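Local coordinates for carboxylic ester hydrolase (Aspergillus niger, PDB 7K4O), which hydrolyses ester bonds in tannins as a serine hydrolase of the tannase family, probably releasing gallic acid, at residues Tyr234-Pro238 / Cys239-Lys243; Ile303-Ala306 / Lys307-Asn311; Phe273-Ser276 / Thr277-Gly280; Gly140-Tyr144 / Glu145-Met149. All coordinates share one frame; numbering follows the deposited sequence.

Contact 1. Residues Tyr234-Pro238 / Cys239-Lys243; sequences YYPPP and CELDK. With NAG (2-acetamido-2-deoxy-beta-D-glucopyranose), chain G.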
loop_
_atom_site.group_PDB
_atom_site.type_symbol
_atom_site.label_atom_id
_atom_site.label_comp_id
_atom_site.label_asym_id
_atom_site.label_seq_id
_atom_site.Cartn_x
_atom_site.Cartn_y
_atom_site.Cartn_z
ATOM N N TYR A 234 -4.140 29.967 7.671
ATOM C CA TYR A 234 -4.308 29.487 9.058
ATOM C C TYR A 234 -3.584 28.150 9.221
ATOM O O TYR A 234 -3.826 27.242 8.435
ATOM C CB TYR A 234 -5.785 29.340 9.395
ATOM C CG TYR A 234 -5.974 28.870 10.814
ATOM C CD1 TYR A 234 -5.698 29.710 11.887
ATOM C CD2 TYR A 234 -6.399 27.587 11.095
ATOM C CE1 TYR A 234 -5.854 29.286 13.196
ATOM C CE2 TYR A 234 -6.587 27.150 12.395
ATOM C CZ TYR A 234 -6.299 27.997 13.447
ATOM O OH TYR A 234 -6.499 27.538 14.708
ATOM N N TYR A 235 -2.746 28.059 10.232
ATOM C CA TYR A 235 -1.910 26.888 10.543
ATOM C C TYR A 235 -2.422 26.269 11.831
ATOM O O TYR A 235 -1.990 26.639 12.911
ATOM C CB TYR A 235 -0.457 27.334 10.551
ATOM C CG TYR A 235 -0.058 27.909 9.216
ATOM C CD1 TYR A 235 0.305 27.084 8.147
ATOM C CD2 TYR A 235 -0.157 29.268 8.974
ATOM C CE1 TYR A 235 0.651 27.612 6.911
ATOM C CE2 TYR A 235 0.152 29.810 7.737
ATOM C CZ TYR A 235 0.542 28.979 6.697
ATOM O OH TYR A 235 0.814 29.511 5.477
ATOM N N PRO A 236 -3.328 25.273 11.772
ATOM C CA PRO A 236 -3.899 24.711 12.990
ATOM C C PRO A 236 -2.850 24.034 13.841
ATOM O O PRO A 236 -1.992 23.306 13.330
ATOM C CB PRO A 236 -4.923 23.680 12.517
ATOM C CG PRO A 236 -5.162 24.053 11.068
ATOM C CD PRO A 236 -3.853 24.625 10.560
ATOM N N PRO A 237 -2.847 24.267 15.175
ATOM C CA PRO A 237 -2.029 23.447 16.071
ATOM C C PRO A 237 -2.446 21.991 15.860
ATOM O O PRO A 237 -3.637 21.714 15.693
ATOM C CB PRO A 237 -2.398 23.922 17.488
ATOM C CG PRO A 237 -2.993 25.293 17.273
ATOM C CD PRO A 237 -3.656 25.262 15.906
ATOM N N PRO A 238 -1.502 21.036 15.830
ATOM C CA PRO A 238 -1.862 19.622 15.652
ATOM C C PRO A 238 -2.993 19.170 16.586
ATOM O O PRO A 238 -3.864 18.423 16.191
ATOM C CB PRO A 238 -0.561 18.891 16.003
ATOM C CG PRO A 238 0.518 19.868 15.587
ATOM C CD PRO A 238 -0.052 21.232 15.946
ATOM N N CYS A 239 -2.991 19.676 17.825
ATOM C CA CYS A 239 -3.982 19.276 18.850
ATOM C C CYS A 239 -5.387 19.666 18.407
ATOM O O CYS A 239 -6.341 18.933 18.702
ATOM C CB CYS A 239 -3.634 19.962 20.167
ATOM S SG CYS A 239 -4.498 19.222 21.563
ATOM N N GLU A 240 -5.542 20.801 17.731
ATOM C CA GLU A 240 -6.880 21.248 17.309
ATOM C C GLU A 240 -7.456 20.233 16.314
ATOM O O GLU A 240 -8.658 19.916 16.400
ATOM C CB GLU A 240 -6.783 22.651 16.723
ATOM C CG GLU A 240 -8.095 23.190 16.216
ATOM C CD GLU A 240 -7.979 24.623 15.716
ATOM O OE1 GLU A 240 -6.922 24.957 15.157
ATOM O OE2 GLU A 240 -8.944 25.405 15.910
ATOM N N LEU A 241 -6.652 19.799 15.340
ATOM C CA LEU A 241 -7.120 18.817 14.317
ATOM C C LEU A 241 -7.337 17.461 14.981
ATOM O O LEU A 241 -8.317 16.791 14.602
ATOM C CB LEU A 241 -6.092 18.762 13.183
ATOM C CG LEU A 241 -6.022 20.066 12.385
ATOM C CD1 LEU A 241 -5.017 20.035 11.256
ATOM C CD2 LEU A 241 -7.387 20.442 11.853
ATOM N N ASP A 242 -6.493 17.093 15.934
ATOM C CA ASP A 242 -6.645 15.802 16.658
ATOM C C ASP A 242 -7.973 15.797 17.425
ATOM O O ASP A 242 -8.652 14.759 17.463
ATOM C CB ASP A 242 -5.467 15.500 17.565
ATOM C CG ASP A 242 -5.562 14.103 18.152
ATOM O OD1 ASP A 242 -5.811 13.136 17.370
ATOM O OD2 ASP A 242 -5.426 13.982 19.378
ATOM N N LYS A 243 -8.375 16.947 17.975
ATOM C CA LYS A 243 -9.688 17.051 18.647
ATOM C C LYS A 243 -10.815 16.836 17.643
ATOM O O LYS A 243 -11.789 16.111 17.928
ATOM C CB LYS A 243 -9.800 18.413 19.358
ATOM C CG LYS A 243 -11.134 18.663 20.054
ATOM C CD LYS A 243 -11.562 17.573 20.998
ATOM C CE LYS A 243 -10.659 17.454 22.209
ATOM N NZ LYS A 243 -11.406 16.968 23.400
HETATM C C1 NAG G . -7.544 12.034 21.176
HETATM C C2 NAG G . -6.840 12.763 22.335
HETATM C C3 NAG G . -5.540 12.114 22.779
HETATM C C4 NAG G . -5.918 10.713 23.167
HETATM C C5 NAG G . -6.598 10.019 21.991
HETATM C C6 NAG G . -7.021 8.613 22.375
HETATM C C7 NAG G . -7.157 15.184 22.222
HETATM C C8 NAG G . -6.669 16.446 21.571
HETATM N N2 NAG G . -6.482 14.089 21.889
HETATM O O3 NAG G . -4.957 12.939 23.794
HETATM O O4 NAG G . -4.686 10.095 23.416
HETATM O O5 NAG G . -7.767 10.681 21.549
HETATM O O6 NAG G . -7.620 8.001 21.253
HETATM O O7 NAG G . -8.082 15.149 23.004
#
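The backbone passes from the extended Tyr234-Pro237 run into helix 238-252, whose first turn closes as Asp242 N donates to Pro238 O at 3.0 Å. This is a helix start built on three successive prolines: Pro236 before it, Pro237 as N-cap and Pro238 in its first turn. Pro237 O accepts from Glu240 N at 2.9 Å, a bent bond. Glu240 then reaches back over the entry: CG anti to the backbone N (chi1 178°) and an extended chain carry its carboxylate to Tyr234. There Tyr234 OH donates to the syn lone pair of Glu240 OE1 at 2.7 Å. OE1 lies in the plane of the phenol ring, at its edge, while the carboxylate itself is turned 73° from that ring. Glu240 OE1 also sits 3.4 Å from Pro237 CD, and Ser299 takes up OE2, so both carboxylate oxygens have partners, which limits rotation of the carboxylate. Leu241 crosses Pro236 obliquely, its CG 3.8 Å from Pro236 CB, and Val305 of helix 300-310 also packs on this proline. Cys239 makes a disulfide with Cys285 of strand 282-285. Beyond it the helix meets a glycan carried by the protein itself, where Asp242 OD2 accepts from N2 of the NAG at 2.7 Å.

Contact 2. Residues Ile303-Ala306 / Lys307-Asn311; sequences IEVA and KTIIN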
loop_
_atom_site.group_PDB
_atom_site.type_symbol
_atom_site.label_atom_id
_atom_site.label_comp_id
_atom_site.label_asym_id
_atom_site.label_seq_id
_atom_site.Cartn_x
_atom_site.Cartn_y
_atom_site.Cartn_z
ATOM N N ILE A 303 -11.901 24.537 11.716
ATOM C CA ILE A 303 -12.978 23.769 11.052
ATOM C C ILE A 303 -12.952 24.060 9.547
ATOM O O ILE A 303 -13.148 23.131 8.754
ATOM C CB ILE A 303 -14.334 24.072 11.707
ATOM C CG1 ILE A 303 -14.399 23.363 13.055
ATOM C CG2 ILE A 303 -15.481 23.695 10.790
ATOM C CD1 ILE A 303 -15.543 23.811 13.900
ATOM N N GLU A 304 -12.765 25.309 9.140
ATOM C CA GLU A 304 -12.757 25.652 7.697
ATOM C C GLU A 304 -11.583 24.912 7.006
ATOM O O GLU A 304 -11.801 24.347 5.923
ATOM C CB GLU A 304 -12.632 27.166 7.493
ATOM C CG GLU A 304 -12.835 27.597 6.054
ATOM C CD GLU A 304 -12.644 29.101 5.822
ATOM O OE1 GLU A 304 -11.883 29.759 6.608
ATOM O OE2 GLU A 304 -13.183 29.592 4.830
ATOM N N VAL A 305 -10.409 24.928 7.607
ATOM C CA VAL A 305 -9.232 24.206 7.065
ATOM C C VAL A 305 -9.602 22.716 6.989
ATOM O O VAL A 305 -9.400 22.104 5.909
ATOM C CB VAL A 305 -7.970 24.443 7.889
ATOM C CG1 VAL A 305 -6.892 23.412 7.565
ATOM C CG2 VAL A 305 -7.453 25.860 7.650
ATOM N N ALA A 306 -10.173 22.160 8.051
ATOM C CA ALA A 306 -10.415 20.703 8.113
ATOM C C ALA A 306 -11.423 20.356 7.036
ATOM O O ALA A 306 -11.255 19.324 6.358
ATOM C CB ALA A 306 -10.876 20.246 9.473
ATOM N N LYS A 307 -12.492 21.135 6.900
ATOM C CA LYS A 307 -13.543 20.804 5.934
ATOM C C LYS A 307 -12.945 20.883 4.532
ATOM O O LYS A 307 -13.405 20.141 3.644
ATOM C CB LYS A 307 -14.737 21.754 6.002
ATOM C CG LYS A 307 -15.708 21.476 7.129
ATOM C CD LYS A 307 -16.982 22.250 6.918
ATOM C CE LYS A 307 -17.968 21.946 8.017
ATOM N NZ LYS A 307 -19.272 22.572 7.726
ATOM N N THR A 308 -12.071 21.844 4.308
ATOM C CA THR A 308 -11.490 22.073 2.962
ATOM C C THR A 308 -10.591 20.863 2.608
ATOM O O THR A 308 -10.647 20.419 1.460
ATOM C CB THR A 308 -10.775 23.429 2.898
ATOM O OG1 THR A 308 -11.765 24.428 3.220
ATOM C CG2 THR A 308 -10.217 23.681 1.522
ATOM N N ILE A 309 -9.796 20.396 3.557
ATOM C CA ILE A 309 -8.898 19.211 3.378
ATOM C C ILE A 309 -9.783 18.016 3.060
ATOM O O ILE A 309 -9.589 17.343 2.028
ATOM C CB ILE A 309 -8.020 18.981 4.596
ATOM C CG1 ILE A 309 -6.985 20.092 4.731
ATOM C CG2 ILE A 309 -7.353 17.603 4.515
ATOM C CD1 ILE A 309 -6.239 20.109 6.040
ATOM N N ILE A 310 -10.766 17.755 3.909
ATOM C CA ILE A 310 -11.661 16.583 3.692
ATOM C C ILE A 310 -12.333 16.649 2.330
ATOM O O ILE A 310 -12.535 15.595 1.711
ATOM C CB ILE A 310 -12.627 16.423 4.877
ATOM C CG1 ILE A 310 -11.798 15.994 6.083
ATOM C CG2 ILE A 310 -13.764 15.457 4.581
ATOM C CD1 ILE A 310 -12.530 16.008 7.387
ATOM N N ASN A 311 -12.702 17.836 1.843
ATOM C CA ASN A 311 -13.439 17.983 0.573
ATOM C C ASN A 311 -12.556 17.678 -0.663
ATOM O O ASN A 311 -13.124 17.541 -1.718
ATOM C CB ASN A 311 -13.971 19.417 0.440
ATOM C CG ASN A 311 -15.028 19.555 -0.621
ATOM O OD1 ASN A 311 -16.040 18.850 -0.613
ATOM N ND2 ASN A 311 -14.811 20.471 -1.547
#
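Lys307 N donates to Ile303 O at 2.8 Å, continuing the i to i+4 ladder of helix 300-310. The lysine chain, extended beyond CG, runs beside Ile303 and points the same way, bringing CE within 4.1 Å of Ile303 CG2. Its ammonium continues past the isoleucine to a salt bridge with Asp274 and a hydrogen bond with Ser276, both in the loop before strand 282-285. Thr308 comes next and grips one carbonyl twice. Its OG1, anti to the carbonyl carbon (chi1 -59°), donates to Glu304 O at 2.7 Å, while Thr308 N reaches the same oxygen at 3.0 Å. The two donors approach from opposite faces of the carbonyl plane. Ile309 N follows with a bond to Val305 O at 2.9 Å, and the two side chains lie alongside each other, Ile309 CD1 meeting Val305 CG1 at 3.7 Å. Ile310 N meets Ala306 O in an almost straight bond (173° at the hydrogen), and Asn311 N bonds in turn to Lys307 O. Towards the 273-280 loop the helix offers apolar groups and one charge together, Ala306 packing on Ile275, whereas Thr308 and Ile309 face helix 224-232. The threonine hydroxyl is therefore satisfied within the helix, by the carbonyl of Glu304, and the lysine spends its charge on an adjacent loop.

Contact 3. Residues Phe273-Ser276 / Thr277-Gly280; sequences FDIS and TIEG
Ile278 CD1 is the centre of the well-packed side of this turn, touching Phe273 CE2 and Ile275 CB, each at 3.9 Å. It comes to the phenylalanine at the ring edge, near the ring plane, and the two side chains cross at about a right angle. Phe273 also rests on Thr248, Ala251 and Cys252 of helix 238-252, so the ring joins the turn to that helix. Thr277 OG1 approaches the same ring obliquely, 3.4 Å from Phe273 CE1. That hydroxyl is held between its own backbone N and carbonyl carbon (chi1 63°), which directs it at Asp274 O. Thr277 OG1 donates to Asp274 O in the carbonyl plane at 2.9 Å, while Thr277 N meets the same oxygen from above that plane at 3.2 Å; two bonds therefore fix the start of the turn.

The polar side is looser: Asp274 and Glu279 are exposed, though Lys307 of helix 300-310 ties part of it down. Water bridges Ser276 OG, 2.7 Å away, to Glu279 OE2, but its second link is weak and long. Ser276 OG and Asp274 OD1 share the ammonium of Lys307, a positive charge that would be expected to favour an ionised aspartate. With Thr277 N to Asp274 O, the bonds Ile278 N to Ile275 O and Glu279 N to Ser276 O make three successive i to i+3 bonds. Together with the bond from Ser276 N to Asp274 OD1 at 2.8 Å, they define a short 3-10 helix opened by an Asx turn, here linking helix 266-272 to strand 282-285.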
loop_
_atom_site.group_PDB
_atom_site.type_symbol
_atom_site.label_atom_id
_atom_site.label_comp_id
_atom_site.label_asym_id
_atom_site.label_seq_id
_atom_site.Cartn_x
_atom_site.Cartn_y
_atom_site.Cartn_z
ATOM N N PHE A 273 -22.310 13.611 9.105
ATOM C CA PHE A 273 -21.760 14.360 10.248
ATOM C C PHE A 273 -21.143 15.681 9.805
ATOM O O PHE A 273 -20.245 15.691 8.927
ATOM C CB PHE A 273 -20.738 13.534 10.997
ATOM C CG PHE A 273 -20.155 14.272 12.163
ATOM C CD1 PHE A 273 -20.988 14.718 13.195
ATOM C CD2 PHE A 273 -18.803 14.541 12.250
ATOM C CE1 PHE A 273 -20.455 15.397 14.283
ATOM C CE2 PHE A 273 -18.276 15.230 13.331
ATOM C CZ PHE A 273 -19.108 15.664 14.349
ATOM N N ASP A 274 -21.594 16.783 10.421
ATOM C CA ASP A 274 -21.069 18.140 10.140
ATOM C C ASP A 274 -20.099 18.521 11.233
ATOM O O ASP A 274 -20.550 18.690 12.397
ATOM C CB ASP A 274 -22.212 19.149 10.077
ATOM C CG ASP A 274 -21.776 20.540 9.634
ATOM O OD1 ASP A 274 -20.581 20.857 9.721
ATOM O OD2 ASP A 274 -22.663 21.300 9.224
ATOM N N ILE A 275 -18.821 18.703 10.910
ATOM C CA ILE A 275 -17.798 18.955 11.948
ATOM C C ILE A 275 -17.952 20.392 12.488
ATOM O O ILE A 275 -17.266 20.697 13.476
ATOM C CB ILE A 275 -16.355 18.700 11.460
ATOM C CG1 ILE A 275 -15.931 19.651 10.342
ATOM C CG2 ILE A 275 -16.169 17.231 11.064
ATOM C CD1 ILE A 275 -14.466 19.588 10.052
ATOM N N SER A 276 -18.780 21.230 11.874
ATOM C CA SER A 276 -19.099 22.583 12.449
ATOM C C SER A 276 -19.638 22.453 13.891
ATOM O O SER A 276 -19.412 23.385 14.686
ATOM C CB SER A 276 -20.058 23.330 11.581
ATOM O OG SER A 276 -19.360 23.900 10.487
ATOM N N THR A 277 -20.240 21.313 14.242
ATOM C CA THR A 277 -20.751 21.025 15.609
ATOM C C THR A 277 -19.608 20.957 16.612
ATOM O O THR A 277 -19.883 20.971 17.834
ATOM C CB THR A 277 -21.554 19.728 15.638
ATOM O OG1 THR A 277 -20.670 18.656 15.295
ATOM C CG2 THR A 277 -22.733 19.783 14.696
ATOM N N ILE A 278 -18.363 20.886 16.163
ATOM C CA ILE A 278 -17.196 20.731 17.077
ATOM C C ILE A 278 -16.659 22.113 17.460
ATOM O O ILE A 278 -15.829 22.194 18.370
ATOM C CB ILE A 278 -16.112 19.828 16.433
ATOM C CG1 ILE A 278 -16.714 18.471 16.064
ATOM C CG2 ILE A 278 -14.912 19.667 17.352
ATOM C CD1 ILE A 278 -15.840 17.631 15.144
ATOM N N GLU A 279 -17.071 23.161 16.758
ATOM C CA GLU A 279 -16.580 24.525 17.075
ATOM C C GLU A 279 -16.838 24.835 18.557
ATOM O O GLU A 279 -17.934 24.562 19.029
ATOM C CB GLU A 279 -17.253 25.585 16.222
ATOM C CG GLU A 279 -16.555 26.922 16.373
ATOM C CD GLU A 279 -17.123 28.030 15.517
ATOM O OE1 GLU A 279 -16.957 29.201 15.926
ATOM O OE2 GLU A 279 -17.713 27.724 14.450
ATOM N N GLY A 280 -15.820 25.328 19.248
ATOM C CA GLY A 280 -15.911 25.709 20.667
ATOM C C GLY A 280 -15.495 24.588 21.600
ATOM O O GLY A 280 -15.277 24.864 22.772
HETATM O O HOH W 1 -17.868 25.982 11.466
#

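Contact 4. Residues Gly140-Tyr144 / Glu145-Met149; sequences GTLDY and ETLYM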
loop_
_atom_site.group_PDB
_atom_site.type_symbol
_atom_site.label_atom_id
_atom_site.label_comp_id
_atom_site.label_asym_id
_atom_site.label_seq_id
_atom_site.Cartn_x
_atom_site.Cartn_y
_atom_site.Cartn_z
ATOM N N GLY A 140 18.970 17.485 -12.707
ATOM C CA GLY A 140 18.284 17.564 -14.000
ATOM C C GLY A 140 18.314 16.300 -14.815
ATOM O O GLY A 140 17.688 16.316 -15.862
ATOM N N THR A 141 18.994 15.251 -14.372
ATOM C CA THR A 141 19.158 14.042 -15.219
ATOM C C THR A 141 18.684 12.797 -14.454
ATOM O O THR A 141 19.360 12.375 -13.529
ATOM C CB THR A 141 20.612 13.861 -15.636
ATOM O OG1 THR A 141 21.098 15.081 -16.215
ATOM C CG2 THR A 141 20.790 12.760 -16.640
ATOM N N LEU A 142 17.508 12.317 -14.812
ATOM C CA LEU A 142 17.075 11.001 -14.263
ATOM C C LEU A 142 17.903 9.739 -14.732
ATOM O O LEU A 142 18.475 9.585 -15.878
ATOM C CB LEU A 142 15.630 10.817 -14.731
ATOM C CG LEU A 142 14.675 10.166 -13.745
ATOM C CD1 LEU A 142 14.331 11.119 -12.623
ATOM C CD2 LEU A 142 13.415 9.712 -14.459
ATOM N N ASP A 143 18.119 8.844 -13.776
ATOM C CA ASP A 143 18.634 7.510 -14.110
ATOM C C ASP A 143 17.395 6.700 -14.533
ATOM O O ASP A 143 16.624 6.219 -13.638
ATOM C CB ASP A 143 19.328 6.901 -12.916
ATOM C CG ASP A 143 20.007 5.581 -13.196
ATOM O OD1 ASP A 143 19.558 4.882 -14.121
ATOM O OD2 ASP A 143 20.994 5.251 -12.492
ATOM N N TYR A 144 17.158 6.581 -15.829
ATOM C CA TYR A 144 15.967 5.824 -16.305
ATOM C C TYR A 144 16.020 4.361 -15.875
ATOM O O TYR A 144 14.906 3.781 -15.714
ATOM C CB TYR A 144 15.817 5.942 -17.821
ATOM C CG TYR A 144 15.537 7.342 -18.299
ATOM C CD1 TYR A 144 14.357 7.985 -17.971
ATOM C CD2 TYR A 144 16.417 8.007 -19.124
ATOM C CE1 TYR A 144 14.065 9.265 -18.393
ATOM C CE2 TYR A 144 16.136 9.291 -19.578
ATOM C CZ TYR A 144 14.965 9.921 -19.216
ATOM O OH TYR A 144 14.697 11.184 -19.706
ATOM N N GLU A 145 17.185 3.764 -15.752
ATOM C CA GLU A 145 17.289 2.362 -15.310
ATOM C C GLU A 145 16.664 2.260 -13.905
ATOM O O GLU A 145 15.878 1.315 -13.625
ATOM C CB GLU A 145 18.724 1.847 -15.325
ATOM C CG GLU A 145 18.849 0.438 -14.768
ATOM C CD GLU A 145 18.200 -0.686 -15.549
ATOM O OE1 GLU A 145 18.233 -1.885 -15.027
ATOM O OE2 GLU A 145 17.697 -0.448 -16.660
ATOM N N THR A 146 17.007 3.187 -13.011
ATOM C CA THR A 146 16.423 3.207 -11.654
ATOM C C THR A 146 14.915 3.333 -11.741
ATOM O O THR A 146 14.188 2.601 -11.036
ATOM C CB THR A 146 16.993 4.340 -10.790
ATOM O OG1 THR A 146 18.411 4.229 -10.771
ATOM C CG2 THR A 146 16.403 4.319 -9.402
ATOM N N LEU A 147 14.416 4.278 -12.544
ATOM C CA LEU A 147 12.983 4.495 -12.713
ATOM C C LEU A 147 12.297 3.201 -13.142
ATOM O O LEU A 147 11.296 2.829 -12.510
ATOM C CB LEU A 147 12.732 5.603 -13.744
ATOM C CG LEU A 147 11.291 5.810 -14.119
ATOM C CD1 LEU A 147 10.504 6.369 -12.954
ATOM C CD2 LEU A 147 11.123 6.756 -15.298
ATOM N N TYR A 148 12.813 2.562 -14.186
ATOM C CA TYR A 148 12.148 1.352 -14.733
ATOM C C TYR A 148 12.263 0.184 -13.729
ATOM O O TYR A 148 11.261 -0.583 -13.599
ATOM C CB TYR A 148 12.707 0.973 -16.108
ATOM C CG TYR A 148 11.972 1.686 -17.214
ATOM C CD1 TYR A 148 12.235 3.030 -17.488
ATOM C CD2 TYR A 148 11.056 1.044 -18.026
ATOM C CE1 TYR A 148 11.558 3.691 -18.505
ATOM C CE2 TYR A 148 10.350 1.700 -19.033
ATOM C CZ TYR A 148 10.625 3.041 -19.289
ATOM O OH TYR A 148 9.996 3.708 -20.306
ATOM N N MET A 149 13.429 -0.011 -13.123
ATOM C CA MET A 149 13.583 -1.089 -12.123
ATOM C C MET A 149 12.606 -0.870 -10.938
ATOM O O MET A 149 11.898 -1.816 -10.553
ATOM C CB MET A 149 15.018 -1.105 -11.631
ATOM C CG MET A 149 15.974 -1.751 -12.616
ATOM S SD MET A 149 15.660 -3.549 -12.824
ATOM C CE MET A 149 16.568 -4.140 -11.393
#
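The Tyr148 ring meets Tyr144 O at its edge, in the ring plane, with CD1 3.3 Å from that oxygen. The Tyr144 ring has the carbonyl oxygen of Leu142 over one face, offset toward the rim, and Leu147 CD2 near its edge, a loose approach of 4.4 Å to CD1. The third flat group, the Asp143 carboxylate, is met from well above its plane: Thr146 N donates to OD1 at 3.3 Å, the donor 70° out of that plane. This long but fairly straight bond (161° at the hydrogen) is the N-cap bond of helix 144-169. Asp143 CG stands anti to the backbone N (chi1 -175°), which swings the carboxylate back over the first helical turn to reach the amide of Thr146. The negative charge there would probably interact favourably with the helix dipole.

Asp143 serves the helix a second time through its backbone, Leu147 N bonding to Asp143 O at 3.1 Å. One residue on, Tyr148 N takes Tyr144 O at 2.9 Å, so this oxygen is bonded beside the ring edge that it touches. Thr146 crosses the aspartate side chain at about a right angle, but its hydroxyl is bonded to Ala134 O. Glu145 OE2 forms a salt bridge with Lys153, about two turns further along the same helix. The cap thus joins the short strand 141-142 to helix 144-169, with Glu145 and Met149 lying against His66 of strand 50-66.

In the fold
Along the chain the order is contact 4, contact 1, contact 3, contact 2. The last three form one cluster, their centres 11 to 14 Å apart, within the long excursion between the neighbouring parallel strands 205-209 and 410-416 of the central sheet. In that cluster helix 300-310 is the shared element: contact 2 packs on the proline entry of contact 1 and is salt-bridged to the turn of contact 3. Contact 4 lies apart, its centre 37 to 47 Å from the others, at the start of helix 144-169, which precedes strand 179-185 and the probable nucleophile elbow. Local caps and turns thus organise two distant regions of one hydrolase chain.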